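Side-chain contacts in sulfite reductase [ferredoxin] (Mycobacterium tuberculosis, PDB 1ZJ8), which reduces sulfite to sulfide with electrons from ferredoxin, using a siroheme and a [4Fe-4S] cluster, probably for the synthesis of sulfur-containing amino acids and cofactors: residues Arg31-Ala36 with Leu40-Asn45; Asp63-Thr68 with Gly72-Trp77; Val345-Leu348 with Leu352-Val355; Ser182-Glu187 with Ile340-Val345. All coordinates share one frame; numbering follows the deposited sequence.

Contact 1 (Arg31-Ala36 with Leu40-Asn45); sequences REPLNA and LKKAGN
Lys42 reaches back over a single helical turn to Arg31 and Pro33, and with Ala36 and Leu40 it supplies most of the surface that the two segments bury against each other. Its CG stands anti to the carbonyl carbon (chi1 -55°), and a bend at chi2 sends the otherwise extended chain toward the segment 31-36. There NZ donates to the main-chain O of Arg31 at 3.1 Å, approaching from a direction tilted out of the carbonyl plane. Just short of that tip, Lys42 CE crosses Pro33 obliquely, meeting it at CD, 4.1 Å away.

The other part of the contact is the backbone of helix 36-40. Leu40 N donates to Ala36 O over 3.2 Å, the four-residue step of an alpha helix, with the donor above the carbonyl plane instead of on a lone pair. The Leu40 side chain folds over the same oxygen, its CG 3.6 Å from Ala36 O. Beyond the two segments, Lys42 also touches Trp26, whose ring makes a cation-pi contact with Arg31.

Charge is only loosely paired in this surface region. Lys42 NZ lies 4.8 Å from Arg31 NE and 5.3 Å from Glu32 OE1, without contact to either, so the ammonium is held by a neutral carbonyl while the nearby carboxylate probably offsets some of the like-charge cost.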
loop_
_atom_site.group_PDB
_atom_site.type_symbol
_atom_site.label_atom_id
_atom_site.label_comp_id
_atom_site.label_asym_id
_atom_site.label_seq_id
_atom_site.Cartn_x
_atom_site.Cartn_y
_atom_site.Cartn_z
ATOM N N ARG A 31 3.425 -28.235 14.207
ATOM C CA ARG A 31 4.393 -27.151 14.225
ATOM C C ARG A 31 5.602 -27.384 13.305
ATOM O O ARG A 31 6.643 -26.716 13.449
ATOM C CB ARG A 31 4.830 -26.937 15.679
ATOM C CG ARG A 31 5.700 -25.725 15.893
ATOM C CD ARG A 31 5.341 -24.976 17.152
ATOM N NE ARG A 31 6.310 -23.899 17.371
ATOM C CZ ARG A 31 6.047 -22.719 17.930
ATOM N NH1 ARG A 31 4.817 -22.403 18.340
ATOM N NH2 ARG A 31 7.037 -21.837 18.070
ATOM N N GLU A 32 5.458 -28.300 12.347
ATOM C CA GLU A 32 6.576 -28.661 11.460
ATOM C C GLU A 32 6.561 -27.947 10.102
ATOM O O GLU A 32 5.488 -27.709 9.541
ATOM C CB GLU A 32 6.642 -30.186 11.272
ATOM C CG GLU A 32 7.235 -30.907 12.481
ATOM C CD GLU A 32 8.669 -30.456 12.807
ATOM O OE1 GLU A 32 8.914 -29.236 12.972
ATOM O OE2 GLU A 32 9.560 -31.327 12.907
ATOM N N PRO A 33 7.755 -27.614 9.560
ATOM C CA PRO A 33 7.824 -26.911 8.273
ATOM C C PRO A 33 7.184 -27.690 7.133
ATOM O O PRO A 33 7.560 -28.830 6.901
ATOM C CB PRO A 33 9.337 -26.763 8.015
ATOM C CG PRO A 33 10.002 -27.736 8.922
ATOM C CD PRO A 33 9.099 -27.879 10.112
ATOM N N LEU A 34 6.226 -27.080 6.442
ATOM C CA LEU A 34 5.585 -27.695 5.285
ATOM C C LEU A 34 5.952 -26.966 3.980
ATOM O O LEU A 34 5.344 -27.209 2.931
ATOM C CB LEU A 34 4.059 -27.697 5.467
ATOM C CG LEU A 34 3.470 -28.275 6.765
ATOM C CD1 LEU A 34 1.945 -28.440 6.664
ATOM C CD2 LEU A 34 4.120 -29.602 7.127
ATOM N N ASN A 35 6.941 -26.073 4.057
ATOM C CA ASN A 35 7.400 -25.259 2.919
ATOM C C ASN A 35 8.894 -25.019 3.086
ATOM O O ASN A 35 9.441 -25.239 4.172
ATOM C CB ASN A 35 6.691 -23.893 2.894
ATOM C CG ASN A 35 5.186 -24.013 2.926
ATOM O OD1 ASN A 35 4.597 -24.574 2.014
ATOM N ND2 ASN A 35 4.554 -23.498 3.984
ATOM N N ALA A 36 9.545 -24.553 2.020
ATOM C CA ALA A 36 10.927 -24.066 2.113
ATOM C C ALA A 36 10.964 -22.738 2.890
ATOM O O ALA A 36 11.984 -22.373 3.498
ATOM C CB ALA A 36 11.520 -23.884 0.725
ATOM N N LEU A 40 13.147 -22.221 6.459
ATOM C CA LEU A 40 14.261 -21.285 6.665
ATOM C C LEU A 40 14.044 -20.423 7.911
ATOM O O LEU A 40 15.000 -19.982 8.546
ATOM C CB LEU A 40 14.517 -20.424 5.415
ATOM C CG LEU A 40 13.471 -19.453 4.874
ATOM C CD1 LEU A 40 13.298 -18.221 5.758
ATOM C CD2 LEU A 40 13.896 -19.054 3.466
ATOM N N LYS A 41 12.775 -20.212 8.263
ATOM C CA LYS A 41 12.416 -19.469 9.470
ATOM C C LYS A 41 12.699 -20.289 10.741
ATOM O O LYS A 41 12.894 -19.715 11.824
ATOM C CB LYS A 41 10.944 -19.034 9.415
ATOM C CG LYS A 41 10.620 -18.068 8.268
ATOM C CD LYS A 41 9.210 -17.457 8.386
ATOM C CE LYS A 41 8.083 -18.468 8.116
ATOM N NZ LYS A 41 6.728 -17.916 8.427
ATOM N N LYS A 42 12.752 -21.617 10.605
ATOM C CA LYS A 42 13.126 -22.489 11.726
ATOM C C LYS A 42 14.606 -22.373 12.128
ATOM O O LYS A 42 14.988 -22.874 13.183
ATOM C CB LYS A 42 12.793 -23.949 11.404
ATOM C CG LYS A 42 11.337 -24.197 11.001
ATOM C CD LYS A 42 10.334 -23.669 12.035
ATOM C CE LYS A 42 8.901 -24.048 11.693
ATOM N NZ LYS A 42 8.009 -23.964 12.880
ATOM N N ALA A 43 15.421 -21.696 11.311
ATOM C CA ALA A 43 16.869 -21.593 11.548
ATOM C C ALA A 43 17.276 -20.436 12.479
ATOM O O ALA A 43 18.427 -19.992 12.451
ATOM C CB ALA A 43 17.617 -21.490 10.213
ATOM N N GLY A 44 16.352 -19.966 13.317
ATOM C CA GLY A 44 16.611 -18.815 14.203
ATOM C C GLY A 44 15.883 -17.582 13.704
ATOM O O GLY A 44 15.436 -17.558 12.550
ATOM N N ASN A 45 15.756 -16.562 14.556
ATOM C CA ASN A 45 15.033 -15.344 14.164
ATOM C C ASN A 45 15.610 -14.819 12.839
ATOM O O ASN A 45 16.828 -14.679 12.709
ATOM C CB ASN A 45 15.054 -14.269 15.273
ATOM C CG ASN A 45 14.063 -13.110 15.007
ATOM O OD1 ASN A 45 13.821 -12.726 13.855
ATOM N ND2 ASN A 45 13.497 -12.553 16.080
#

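Contact 2 (Asp63-Thr68 with Gly72-Trp77); sequences DSIDKT and GRFRWW
Helix 67-73 gives this contact its frame: Thr68 and Arg73 both lie on it and meet through their backbones, and the flanking residues Ile65 and Phe74 close on each other beside it. Arg73 N donates to Thr68 O at 3.1 Å, with an N-H...O angle of 164° and the donor in the carbonyl plane. The step is five residues, one wider than the alpha-helical repeat, which makes it a pi-turn. The side chains of Thr68 and Arg73 run alongside each other in the same direction, but Thr68 OG1 stays 4.0 Å from Arg73 NH1. The guanidinium is instead engaged by Asp69, in a salt bridge through NH1, and by Leu40 O through NH2.

Beside the helix the side chains of Ile65 and Phe74 cross at about a right angle. Ile65 CG2, placed anti to the backbone N by a chi1 of -52°, comes within 3.6 Å of Phe74 CE1. Both methyls of the isoleucine meet Phe74 CZ, Ile65 CG2 at 3.7 Å and Ile65 CD1 at 3.8 Å, with CD1 lying toward CE2. Helix 49-60 adds Tyr57 against Ile65 and Ile53 against Phe74, whose ring also meets that of Phe105. One residue on, Arg75 touches Tyr80 and Cys172, the pair that probably carries the thioether cross-link of the active site.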
loop_
_atom_site.group_PDB
_atom_site.type_symbol
_atom_site.label_atom_id
_atom_site.label_comp_id
_atom_site.label_asym_id
_atom_site.label_seq_id
_atom_site.Cartn_x
_atom_site.Cartn_y
_atom_site.Cartn_z
ATOM N N ASP A 63 27.633 -11.706 -4.325
ATOM C CA ASP A 63 27.949 -13.129 -4.544
ATOM C C ASP A 63 28.226 -13.913 -3.260
ATOM O O ASP A 63 28.137 -15.142 -3.261
ATOM C CB ASP A 63 29.163 -13.273 -5.479
ATOM C CG ASP A 63 28.945 -12.626 -6.838
ATOM O OD1 ASP A 63 28.167 -13.185 -7.646
ATOM O OD2 ASP A 63 29.566 -11.563 -7.093
ATOM N N SER A 64 28.577 -13.211 -2.180
ATOM C CA SER A 64 28.790 -13.867 -0.881
ATOM C C SER A 64 27.480 -14.301 -0.249
ATOM O O SER A 64 27.477 -15.195 0.591
ATOM C CB SER A 64 29.561 -12.967 0.095
ATOM O OG SER A 64 29.091 -11.632 0.064
ATOM N N ILE A 65 26.376 -13.698 -0.682
ATOM C CA ILE A 65 25.099 -13.819 0.015
ATOM C C ILE A 65 24.470 -15.203 -0.161
ATOM O O ILE A 65 24.256 -15.666 -1.280
ATOM C CB ILE A 65 24.090 -12.697 -0.405
ATOM C CG1 ILE A 65 24.732 -11.297 -0.271
ATOM C CG2 ILE A 65 22.818 -12.769 0.462
ATOM C CD1 ILE A 65 23.975 -10.183 -1.000
ATOM N N ASP A 66 24.193 -15.855 0.968
ATOM C CA ASP A 66 23.472 -17.123 0.975
ATOM C C ASP A 66 22.099 -16.946 0.357
ATOM O O ASP A 66 21.407 -15.976 0.640
ATOM C CB ASP A 66 23.303 -17.662 2.402
ATOM C CG ASP A 66 23.939 -19.022 2.596
ATOM O OD1 ASP A 66 23.732 -19.905 1.735
ATOM O OD2 ASP A 66 24.628 -19.208 3.625
ATOM N N LYS A 67 21.692 -17.902 -0.466
ATOM C CA LYS A 67 20.445 -17.764 -1.207
ATOM C C LYS A 67 19.209 -17.738 -0.310
ATOM O O LYS A 67 18.202 -17.141 -0.689
ATOM C CB LYS A 67 20.351 -18.805 -2.330
ATOM C CG LYS A 67 21.198 -18.373 -3.536
ATOM C CD LYS A 67 21.591 -19.515 -4.459
ATOM C CE LYS A 67 22.502 -19.001 -5.564
ATOM N NZ LYS A 67 22.824 -20.061 -6.546
ATOM N N THR A 68 19.286 -18.332 0.882
ATOM C CA THR A 68 18.183 -18.259 1.848
ATOM C C THR A 68 18.139 -16.895 2.573
ATOM O O THR A 68 17.063 -16.395 2.915
ATOM C CB THR A 68 18.242 -19.431 2.844
ATOM O OG1 THR A 68 19.563 -19.533 3.397
ATOM C CG2 THR A 68 17.868 -20.735 2.126
ATOM N N GLY A 72 15.033 -14.552 1.230
ATOM C CA GLY A 72 14.125 -14.761 2.366
ATOM C C GLY A 72 14.401 -13.829 3.532
ATOM O O GLY A 72 13.636 -12.899 3.802
ATOM N N ARG A 73 15.504 -14.070 4.225
ATOM C CA ARG A 73 15.782 -13.373 5.470
ATOM C C ARG A 73 16.059 -11.872 5.290
ATOM O O ARG A 73 15.845 -11.087 6.219
ATOM C CB ARG A 73 16.931 -14.082 6.184
ATOM C CG ARG A 73 16.522 -14.720 7.497
ATOM C CD ARG A 73 17.566 -15.712 8.075
ATOM N NE ARG A 73 17.204 -17.108 7.773
ATOM C CZ ARG A 73 18.022 -18.029 7.268
ATOM N NH1 ARG A 73 19.297 -17.749 7.019
ATOM N NH2 ARG A 73 17.563 -19.246 7.020
ATOM N N PHE A 74 16.529 -11.484 4.101
ATOM C CA PHE A 74 16.742 -10.059 3.735
ATOM C C PHE A 74 15.473 -9.217 3.869
ATOM O O PHE A 74 15.517 -8.048 4.245
ATOM C CB PHE A 74 17.236 -9.943 2.277
ATOM C CG PHE A 74 18.731 -9.814 2.133
ATOM C CD1 PHE A 74 19.598 -10.678 2.795
ATOM C CD2 PHE A 74 19.278 -8.838 1.295
ATOM C CE1 PHE A 74 20.986 -10.562 2.636
ATOM C CE2 PHE A 74 20.673 -8.716 1.134
ATOM C CZ PHE A 74 21.518 -9.577 1.802
ATOM N N ARG A 75 14.345 -9.827 3.552
ATOM C CA ARG A 75 13.065 -9.142 3.560
ATOM C C ARG A 75 12.748 -8.562 4.933
ATOM O O ARG A 75 12.203 -7.469 5.040
ATOM C CB ARG A 75 11.977 -10.100 3.106
ATOM C CG ARG A 75 12.216 -10.588 1.684
ATOM C CD ARG A 75 11.134 -11.511 1.248
ATOM N NE ARG A 75 11.296 -11.874 -0.147
ATOM C CZ ARG A 75 10.411 -12.578 -0.837
ATOM N NH1 ARG A 75 9.288 -13.001 -0.270
ATOM N NH2 ARG A 75 10.647 -12.858 -2.106
ATOM N N TRP A 76 13.141 -9.253 5.991
ATOM C CA TRP A 76 12.895 -8.760 7.343
ATOM C C TRP A 76 13.552 -7.415 7.583
ATOM O O TRP A 76 13.324 -6.806 8.637
ATOM C CB TRP A 76 13.379 -9.764 8.392
ATOM C CG TRP A 76 12.337 -10.727 8.790
ATOM C CD1 TRP A 76 11.656 -10.745 9.964
ATOM C CD2 TRP A 76 11.829 -11.821 8.006
ATOM N NE1 TRP A 76 10.763 -11.790 9.973
ATOM C CE2 TRP A 76 10.854 -12.467 8.784
ATOM C CE3 TRP A 76 12.119 -12.324 6.731
ATOM C CZ2 TRP A 76 10.157 -13.584 8.329
ATOM C CZ3 TRP A 76 11.424 -13.436 6.276
ATOM C CH2 TRP A 76 10.455 -14.052 7.071
ATOM N N TRP A 77 14.375 -6.970 6.630
ATOM C CA TRP A 77 14.928 -5.621 6.662
ATOM C C TRP A 77 14.545 -4.794 5.442
ATOM O O TRP A 77 15.171 -3.777 5.157
ATOM C CB TRP A 77 16.443 -5.669 6.826
ATOM C CG TRP A 77 16.818 -6.202 8.147
ATOM C CD1 TRP A 77 17.156 -7.478 8.431
ATOM C CD2 TRP A 77 16.849 -5.486 9.391
ATOM N NE1 TRP A 77 17.411 -7.614 9.769
ATOM C CE2 TRP A 77 17.230 -6.404 10.389
ATOM C CE3 TRP A 77 16.600 -4.158 9.757
ATOM C CZ2 TRP A 77 17.375 -6.044 11.739
ATOM C CZ3 TRP A 77 16.736 -3.802 11.104
ATOM C CH2 TRP A 77 17.123 -4.753 12.076
#

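Contact 3 (Val345-Leu348 with Leu352-Val355); sequences VQRL and LNAV
Leu348 lays its branched end over Ala354, with CD1 3.7 Å from Ala354 CB and CD2 almost as near the same methyl. With CG anti to its carbonyl carbon (chi1 -59°), the leucine leans back across the hairpin made by strands 344-347 and 353-357, part of the second ferredoxin-like half domain. Gln346 and Ala354 are an antiparallel hydrogen-bonded pair: Gln346 N reaches Ala354 O at 2.8 Å, and the return bond from Ala354 N to Gln346 O is 2.9 Å. Toward the turn, Leu348 N adds a more bent bond to Leu352 O.

The non-hydrogen-bonded pairs Val345-Val355 and Arg347-Asn353 share the other face. Val345 CG2 and Val355 CG2 meet loosely at 4.3 Å, beside Leu402 of helix 399-411. Arg347, folded at chi2 and chi3, brings one face of its guanidinium under Asn353 OD1, which sits 3.5 Å above the plane, over its centre; the amide plane is turned 53° from it. Arg347 NH1 also donates to Gly351 O, in the loop between the segments. Asp399 accepts from both Arg347 NH1 and Asn353 ND2, probably offsetting the closeness of these two donors.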
loop_
_atom_site.group_PDB
_atom_site.type_symbol
_atom_site.label_atom_id
_atom_site.label_comp_id
_atom_site.label_asym_id
_atom_site.label_seq_id
_atom_site.Cartn_x
_atom_site.Cartn_y
_atom_site.Cartn_z
ATOM N N VAL A 345 -6.062 21.821 -0.699
ATOM C CA VAL A 345 -5.819 22.606 0.520
ATOM C C VAL A 345 -6.966 22.408 1.481
ATOM O O VAL A 345 -8.123 22.421 1.061
ATOM C CB VAL A 345 -5.689 24.120 0.230
ATOM C CG1 VAL A 345 -5.270 24.854 1.484
ATOM C CG2 VAL A 345 -4.703 24.385 -0.871
ATOM N N GLN A 346 -6.655 22.221 2.763
ATOM C CA GLN A 346 -7.695 22.155 3.804
ATOM C C GLN A 346 -7.268 22.836 5.101
ATOM O O GLN A 346 -6.084 22.949 5.382
ATOM C CB GLN A 346 -8.171 20.718 4.054
ATOM C CG GLN A 346 -7.178 19.809 4.705
ATOM C CD GLN A 346 -7.787 18.475 5.053
ATOM O OE1 GLN A 346 -8.552 18.374 6.018
ATOM N NE2 GLN A 346 -7.450 17.434 4.283
ATOM N N ARG A 347 -8.261 23.292 5.864
ATOM C CA ARG A 347 -8.048 23.990 7.113
ATOM C C ARG A 347 -7.876 22.977 8.252
ATOM O O ARG A 347 -8.515 21.913 8.283
ATOM C CB ARG A 347 -9.228 24.925 7.395
ATOM C CG ARG A 347 -9.112 25.778 8.660
ATOM C CD ARG A 347 -8.003 26.832 8.598
ATOM N NE ARG A 347 -8.274 27.826 7.559
ATOM C CZ ARG A 347 -7.409 28.741 7.111
ATOM N NH1 ARG A 347 -6.184 28.846 7.613
ATOM N NH2 ARG A 347 -7.776 29.571 6.146
ATOM N N LEU A 348 -7.016 23.347 9.201
ATOM C CA LEU A 348 -6.599 22.468 10.275
ATOM C C LEU A 348 -6.994 23.001 11.644
ATOM O O LEU A 348 -7.175 24.214 11.816
ATOM C CB LEU A 348 -5.092 22.306 10.186
ATOM C CG LEU A 348 -4.664 21.726 8.842
ATOM C CD1 LEU A 348 -3.160 21.497 8.847
ATOM C CD2 LEU A 348 -5.394 20.438 8.567
ATOM N N LEU A 352 -3.865 26.548 10.876
ATOM C CA LEU A 352 -3.048 26.614 9.677
ATOM C C LEU A 352 -3.667 25.774 8.545
ATOM O O LEU A 352 -4.848 25.434 8.586
ATOM C CB LEU A 352 -1.617 26.156 9.990
ATOM C CG LEU A 352 -0.947 26.921 11.132
ATOM C CD1 LEU A 352 0.474 26.391 11.382
ATOM C CD2 LEU A 352 -0.964 28.427 10.868
ATOM N N ASN A 353 -2.884 25.457 7.513
ATOM C CA ASN A 353 -3.383 24.677 6.397
ATOM C C ASN A 353 -2.592 23.433 6.126
ATOM O O ASN A 353 -1.392 23.386 6.346
ATOM C CB ASN A 353 -3.343 25.497 5.117
ATOM C CG ASN A 353 -4.240 26.694 5.172
ATOM O OD1 ASN A 353 -5.457 26.605 4.934
ATOM N ND2 ASN A 353 -3.641 27.844 5.486
ATOM N N ALA A 354 -3.280 22.430 5.607
ATOM C CA ALA A 354 -2.642 21.274 4.975
ATOM C C ALA A 354 -2.819 21.326 3.450
ATOM O O ALA A 354 -3.904 21.613 2.951
ATOM C CB ALA A 354 -3.251 19.969 5.508
ATOM N N VAL A 355 -1.771 20.979 2.724
ATOM C CA VAL A 355 -1.764 21.017 1.267
ATOM C C VAL A 355 -1.371 19.628 0.765
ATOM O O VAL A 355 -0.286 19.150 1.067
ATOM C CB VAL A 355 -0.727 22.069 0.781
ATOM C CG1 VAL A 355 -0.553 22.057 -0.728
ATOM C CG2 VAL A 355 -1.131 23.440 1.272
#

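Contact 4 (Ser182-Glu187 with Ile340-Val345); sequences SPLAGE and IDHVGV
The imidazole of His342 is held between two aliphatic groups, Leu184 CD1 across the contact on one face and Ile340 CG2 from its own segment on the opposite face. Leu184 makes a CH-pi contact, with CD1 3.6 Å from the centroid of the His342 ring and 24° off the normal. Pro183 comes in obliquely, crossing the histidine at about a right angle with its CG 3.7 Å from His342 CD2. The loop that follows strand 176-181 of the first 4Fe-4S domain is thus packed on the residues leading into strand 344-347, parts of the fold some 150 residues apart in sequence.

While carbon covers the faces, the two ring nitrogens find polar partners beyond the segments. NE2 is hydrogen-bonded to Asp228 OD2 and ND1 to Gln346 NE2, consistent with ND1 as the acceptor and NE2 as the donor. These bonds satisfy both nitrogens of a buried ring and would fix its rotation. Asp228 OD2 also binds Ser182 OG, so one carboxylate oxygen links the loop to the histidine.

Each segment is shaped by a small turn as well. Ser182 OG accepts from Leu184 N at 2.9 Å, an ST turn that ties down the backbone N of Leu184; the other methyl of this leucine, CD2, packs against Leu348 and Ala354. On the opposing segment Asp341, itself in a salt bridge with Arg423, forms an Asx turn: Val343 N donates to Asp341 OD1 over 3.1 Å in a nearly straight bond that arrives from above the carboxylate plane.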
loop_
_atom_site.group_PDB
_atom_site.type_symbol
_atom_site.label_atom_id
_atom_site.label_comp_id
_atom_site.label_asym_id
_atom_site.label_seq_id
_atom_site.Cartn_x
_atom_site.Cartn_y
_atom_site.Cartn_z
ATOM N N SER A 182 -3.988 8.068 9.260
ATOM C CA SER A 182 -4.505 9.260 8.596
ATOM C C SER A 182 -3.378 10.252 8.362
ATOM O O SER A 182 -2.683 10.657 9.317
ATOM C CB SER A 182 -5.569 9.964 9.432
ATOM O OG SER A 182 -5.780 11.286 8.968
ATOM N N PRO A 183 -3.191 10.653 7.100
ATOM C CA PRO A 183 -2.294 11.743 6.754
ATOM C C PRO A 183 -2.589 13.042 7.467
ATOM O O PRO A 183 -1.778 13.953 7.377
ATOM C CB PRO A 183 -2.568 11.951 5.254
ATOM C CG PRO A 183 -3.041 10.686 4.775
ATOM C CD PRO A 183 -3.811 10.067 5.906
ATOM N N LEU A 184 -3.755 13.160 8.102
ATOM C CA LEU A 184 -4.101 14.356 8.892
ATOM C C LEU A 184 -4.403 14.013 10.335
ATOM O O LEU A 184 -5.196 14.689 10.990
ATOM C CB LEU A 184 -5.289 15.094 8.266
ATOM C CG LEU A 184 -4.792 16.140 7.276
ATOM C CD1 LEU A 184 -4.663 15.541 5.873
ATOM C CD2 LEU A 184 -5.713 17.327 7.292
ATOM N N ALA A 185 -3.759 12.968 10.835
ATOM C CA ALA A 185 -3.950 12.558 12.208
ATOM C C ALA A 185 -3.568 13.717 13.149
ATOM O O ALA A 185 -2.452 14.246 13.070
ATOM C CB ALA A 185 -3.134 11.334 12.488
ATOM N N GLY A 186 -4.509 14.136 13.996
ATOM C CA GLY A 186 -4.284 15.234 14.934
ATOM C C GLY A 186 -4.560 16.643 14.438
ATOM O O GLY A 186 -4.456 17.605 15.211
ATOM N N GLU A 187 -4.892 16.785 13.156
ATOM C CA GLU A 187 -5.221 18.108 12.619
ATOM C C GLU A 187 -6.515 18.203 11.799
ATOM O O GLU A 187 -6.993 19.326 11.546
ATOM C CB GLU A 187 -4.050 18.658 11.806
ATOM C CG GLU A 187 -2.718 18.740 12.593
ATOM C CD GLU A 187 -2.738 19.732 13.768
ATOM O OE1 GLU A 187 -3.712 20.523 13.858
ATOM O OE2 GLU A 187 -1.768 19.733 14.574
ATOM N N ILE A 340 -11.406 9.549 0.831
ATOM C CA ILE A 340 -10.638 10.704 1.264
ATOM C C ILE A 340 -9.162 10.539 0.890
ATOM O O ILE A 340 -8.421 9.774 1.528
ATOM C CB ILE A 340 -10.767 10.904 2.791
ATOM C CG1 ILE A 340 -12.249 10.962 3.206
ATOM C CG2 ILE A 340 -9.990 12.164 3.248
ATOM C CD1 ILE A 340 -12.800 9.655 3.700
ATOM N N ASP A 341 -8.720 11.261 -0.134
ATOM C CA ASP A 341 -7.294 11.225 -0.486
ATOM C C ASP A 341 -6.500 12.413 0.034
ATOM O O ASP A 341 -5.282 12.408 -0.086
ATOM C CB ASP A 341 -7.066 11.031 -1.992
ATOM C CG ASP A 341 -7.579 12.184 -2.841
ATOM O OD1 ASP A 341 -7.953 13.210 -2.281
ATOM O OD2 ASP A 341 -7.594 12.058 -4.087
ATOM N N HIS A 342 -7.185 13.407 0.610
ATOM C CA HIS A 342 -6.554 14.613 1.147
ATOM C C HIS A 342 -5.789 15.448 0.144
ATOM O O HIS A 342 -4.944 16.215 0.521
ATOM C CB HIS A 342 -5.630 14.257 2.309
ATOM C CG HIS A 342 -6.334 13.585 3.437
ATOM N ND1 HIS A 342 -7.290 14.226 4.196
ATOM C CD2 HIS A 342 -6.235 12.331 3.928
ATOM C CE1 HIS A 342 -7.748 13.391 5.108
ATOM N NE2 HIS A 342 -7.134 12.231 4.958
ATOM N N VAL A 343 -6.104 15.343 -1.126
ATOM C CA VAL A 343 -5.462 16.184 -2.121
ATOM C C VAL A 343 -6.063 17.612 -2.149
ATOM O O VAL A 343 -7.275 17.781 -2.056
ATOM C CB VAL A 343 -5.507 15.492 -3.501
ATOM C CG1 VAL A 343 -5.434 16.493 -4.637
ATOM C CG2 VAL A 343 -4.367 14.461 -3.602
ATOM N N GLY A 344 -5.211 18.632 -2.279
ATOM C CA GLY A 344 -5.672 20.025 -2.285
ATOM C C GLY A 344 -5.445 20.662 -0.932
ATOM O O GLY A 344 -4.717 20.097 -0.095
ATOM N N VAL A 345 -6.062 21.821 -0.699
ATOM C CA VAL A 345 -5.819 22.606 0.520
ATOM C C VAL A 345 -6.966 22.408 1.481
ATOM O O VAL A 345 -8.123 22.421 1.061
ATOM C CB VAL A 345 -5.689 24.120 0.230
ATOM C CG1 VAL A 345 -5.270 24.854 1.484
ATOM C CG2 VAL A 345 -4.703 24.385 -0.871
#

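How the contacts relate
The four contacts form two neighbourhoods on opposite sides of the chain's centre. Contact 1 lies at the surface and depends on main-chain carbonyls and loosely paired charge, whereas contact 2, with centres 15 Å away, is buried and adds an aliphatic-aromatic pair; Leu40 O and Arg73 NH2 join them through a probable hydrogen bond of 3.1 Å. Contacts 3 and 4 are closer still, centres 8 Å apart, and share Val345 and strand 344-347. The partly buried hairpin of contact 3 is regular beta pairing, while the buried contact 4 is side-chain packing round one ring. Leu184 bridges contacts 3 and 4, its CD2 also packing on Gln346.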